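Local coordinates for protein dihydropteroate synthase (Mycobacterium smegmatis, PDB 6OMZ) that probably catalyses the condensation of para-aminobenzoate with 6-hydroxymethyl-7,8-dihydropterin diphosphate to give 7,8-dihydropteroate, a step of folate biosynthesis, at residues 62-67 against 87-92. The protein carries 1 engineered substitution. Residues are numbered along the deposited sequence; the frame is centred on the assembly and turned at random.
Sequences IDVGGE and PVIREL
Val64 meets three residues of the helical segment 87-92 at once, and its two methyl groups divide the work. CG1 stands anti to the backbone N (chi1 176°), which sets this methyl against the CG1 atoms of two successive helix residues. It lies 3.9 Å from Ile89 CG1. Val88 CG1 is a little farther from Val64 CG1, at 4.3 Å. CG2 is turned toward Leu92 and comes within 4.3 Å of its CD1. The side chains of Val64 and Ile89 meet at a slant. The CB of Ile89 does not point straight at the strand, but its CG1 methylene turns in and also rests 4.0 Å from Val64 CB. One turn further along the helix, Leu92 rests its CD1 methyl over the neighbouring CG2 methyls of Ile62 and Val64, 4.1 Å from Ile62 CG2, with the side chains of Ile62 and Leu92 crossing at about a right angle. The closest packing is thus concentrated on Val64 and Ile89, and contact thins to a single methyl-methyl touch at Ile62. The whole interface is apolar and modest, burying 172 Å². On the outer side of the helix, Arg90 is exposed and Glu91 partly so, and neither touches the strand. On the other face of the strand Asp63 forms a salt bridge with Arg269 and a hydrogen bond with Ser100, next to the pocket that holds the bound pterin-6-yl-methyl-monophosphate. Strand 62-65 and helix 87-92 run nearly antiparallel, at 157° with their axes 9.5 Å apart, as expected for a strand and its following helix in a beta-alpha-beta crossover of a TIM barrel. Strand 98-102 completes that unit, with Ile99 touching Val64, Ile89 and Leu92, while Leu54 and Val55 of helix 44-56 pack on Ile62 and Ala47 of the same helix meets Val88.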
ATOM      1  N   ILE A  62       4.225   8.364   4.749  1.00 14.38           N
ATOM      2  CA  ILE A  62       4.620   8.467   3.343  1.00 14.83           C
ATOM      3  C   ILE A  62       5.233   7.134   2.938  1.00 10.98           C
ATOM      4  O   ILE A  62       6.222   6.698   3.533  1.00 12.13           O
ATOM      5  CB  ILE A  62       5.602   9.619   3.093  1.00 16.57           C
ATOM      6  CG1 ILE A  62       4.957  10.970   3.456  1.00 12.04           C
ATOM      7  CG2 ILE A  62       6.034   9.602   1.638  1.00 17.38           C
ATOM      8  CD1 ILE A  62       3.649  11.262   2.705  1.00 12.92           C
ATOM      9  N   ASP A  63       4.637   6.489   1.933  1.00 11.15           N
ATOM     10  CA  ASP A  63       5.093   5.203   1.415  1.00 15.20           C
ATOM     11  C   ASP A  63       5.988   5.474   0.204  1.00 16.01           C
ATOM     12  O   ASP A  63       5.497   5.866  -0.857  1.00 16.76           O
ATOM     13  CB  ASP A  63       3.889   4.332   1.043  1.00 14.47           C
ATOM     14  CG  ASP A  63       4.283   2.925   0.589  1.00 19.16           C
ATOM     15  OD1 ASP A  63       5.077   2.259   1.286  1.00 15.91           O
ATOM     16  OD2 ASP A  63       3.776   2.475  -0.456  1.00 17.58           O
ATOM     17  N   VAL A  64       7.299   5.269   0.360  1.00 13.07           N
ATOM     18  CA  VAL A  64       8.271   5.576  -0.689  1.00 11.39           C
ATOM     19  C   VAL A  64       8.609   4.291  -1.439  1.00 17.97           C
ATOM     20  O   VAL A  64       8.908   3.263  -0.814  1.00 14.82           O
ATOM     21  CB  VAL A  64       9.528   6.234  -0.094  1.00 12.83           C
ATOM     22  CG1 VAL A  64      10.599   6.461  -1.173  1.00 12.20           C
ATOM     23  CG2 VAL A  64       9.152   7.573   0.590  1.00 16.09           C
ATOM     24  N   GLY A  65       8.553   4.342  -2.773  1.00 10.97           N
ATOM     25  CA  GLY A  65       8.886   3.184  -3.595  1.00 11.69           C
ATOM     26  C   GLY A  65       9.771   3.562  -4.769  1.00 13.65           C
ATOM     27  O   GLY A  65       9.763   4.702  -5.237  1.00 17.53           O
ATOM     28  N   GLY A  66      10.553   2.588  -5.236  1.00 13.60           N
ATOM     29  CA  GLY A  66      11.439   2.834  -6.357  1.00 19.16           C
ATOM     30  C   GLY A  66      11.139   1.973  -7.563  1.00 22.17           C
ATOM     31  O   GLY A  66      11.709   2.161  -8.642  1.00 21.66           O
ATOM     32  N   GLU A  67      10.234   1.024  -7.389  1.00 14.99           N
ATOM     33  CA  GLU A  67       9.953   0.025  -8.398  1.00 26.75           C
ATOM     34  C   GLU A  67       8.462   0.010  -8.701  1.00 22.10           C
ATOM     35  O   GLU A  67       7.642   0.571  -7.967  1.00 26.98           O
ATOM     36  CB  GLU A  67      10.422  -1.362  -7.934  1.00 28.02           C
ATOM     37  CG  GLU A  67      11.086  -2.173  -9.008  1.00 47.94           C
ATOM     38  CD  GLU A  67      11.871  -3.325  -8.435  1.00 58.03           C
ATOM     39  OE1 GLU A  67      11.304  -4.082  -7.621  1.00 59.77           O
ATOM     40  OE2 GLU A  67      13.062  -3.462  -8.785  1.00 69.08           O
ATOM     41  N   PRO A  87      17.940   8.513  -0.897  1.00 16.53           N
ATOM     42  CA  PRO A  87      18.055   9.977  -0.720  1.00 18.53           C
ATOM     43  C   PRO A  87      16.736  10.633  -0.364  1.00 17.29           C
ATOM     44  O   PRO A  87      16.704  11.606   0.400  1.00 16.40           O
ATOM     45  CB  PRO A  87      18.565  10.470  -2.085  1.00 20.70           C
ATOM     46  CG  PRO A  87      19.165   9.257  -2.745  1.00 21.57           C
ATOM     47  CD  PRO A  87      18.342   8.103  -2.259  1.00 15.89           C
ATOM     48  N   VAL A  88      15.644  10.130  -0.938  1.00 15.09           N
ATOM     49  CA  VAL A  88      14.322  10.669  -0.651  1.00 15.33           C
ATOM     50  C   VAL A  88      13.942  10.369   0.789  1.00 11.86           C
ATOM     51  O   VAL A  88      13.450  11.241   1.515  1.00 14.82           O
ATOM     52  CB  VAL A  88      13.295  10.089  -1.642  1.00 18.93           C
ATOM     53  CG1 VAL A  88      11.869  10.516  -1.267  1.00 19.05           C
ATOM     54  CG2 VAL A  88      13.639  10.510  -3.071  1.00 17.59           C
ATOM     55  N   ILE A  89      14.169   9.131   1.220  1.00 15.43           N
ATOM     56  CA  ILE A  89      13.833   8.740   2.583  1.00 13.88           C
ATOM     57  C   ILE A  89      14.663   9.532   3.582  1.00 15.91           C
ATOM     58  O   ILE A  89      14.152   9.963   4.622  1.00 18.13           O
ATOM     59  CB  ILE A  89      14.024   7.219   2.752  1.00 14.68           C
ATOM     60  CG1 ILE A  89      13.019   6.462   1.867  1.00 13.77           C
ATOM     61  CG2 ILE A  89      13.856   6.806   4.220  1.00 15.00           C
ATOM     62  CD1 ILE A  89      13.326   4.954   1.745  1.00 15.59           C
ATOM     63  N   ARG A  90      15.953   9.729   3.293  1.00 12.02           N
ATOM     64  CA  ARG A  90      16.802  10.476   4.219  1.00 16.78           C
ATOM     65  C   ARG A  90      16.285  11.895   4.434  1.00 21.25           C
ATOM     66  O   ARG A  90      16.231  12.382   5.574  1.00 18.44           O
ATOM     67  CB  ARG A  90      18.251  10.509   3.723  1.00 19.56           C
ATOM     68  CG  ARG A  90      19.094   9.315   4.164  1.00 28.92           C
ATOM     69  CD  ARG A  90      20.585   9.547   3.882  1.00 30.09           C
ATOM     70  NE  ARG A  90      20.863   9.592   2.445  1.00 33.48           N
ATOM     71  CZ  ARG A  90      21.135   8.521   1.700  1.00 33.15           C
ATOM     72  NH1 ARG A  90      21.166   7.314   2.252  1.00 30.62           N
ATOM     73  NH2 ARG A  90      21.372   8.656   0.400  1.00 29.87           N
ATOM     74  N   GLU A  91      15.890  12.579   3.357  1.00 15.78           N
ATOM     75  CA  GLU A  91      15.457  13.968   3.517  1.00 18.73           C
ATOM     76  C   GLU A  91      14.093  14.063   4.204  1.00 19.14           C
ATOM     77  O   GLU A  91      13.862  14.970   5.015  1.00 19.33           O
ATOM     78  CB  GLU A  91      15.448  14.669   2.160  1.00 22.22           C
ATOM     79  CG  GLU A  91      16.803  14.626   1.480  1.00 43.94           C
ATOM     80  CD  GLU A  91      16.900  15.528   0.268  1.00 61.51           C
ATOM     81  OE1 GLU A  91      16.212  16.571   0.239  1.00 68.77           O
ATOM     82  OE2 GLU A  91      17.670  15.191  -0.657  1.00 66.29           O
ATOM     83  N   LEU A  92      13.180  13.134   3.910  1.00 15.60           N
ATOM     84  CA  LEU A  92      11.870  13.177   4.556  1.00 22.04           C
ATOM     85  C   LEU A  92      11.966  12.781   6.024  1.00 18.84           C
ATOM     86  O   LEU A  92      11.276  13.353   6.876  1.00 16.94           O
ATOM     87  CB  LEU A  92      10.885  12.272   3.812  1.00 16.86           C
ATOM     88  CG  LEU A  92      10.506  12.688   2.383  1.00 15.92           C
ATOM     89  CD1 LEU A  92       9.615  11.641   1.735  1.00 19.20           C
ATOM     90  CD2 LEU A  92       9.812  14.066   2.368  1.00 17.66           C
TER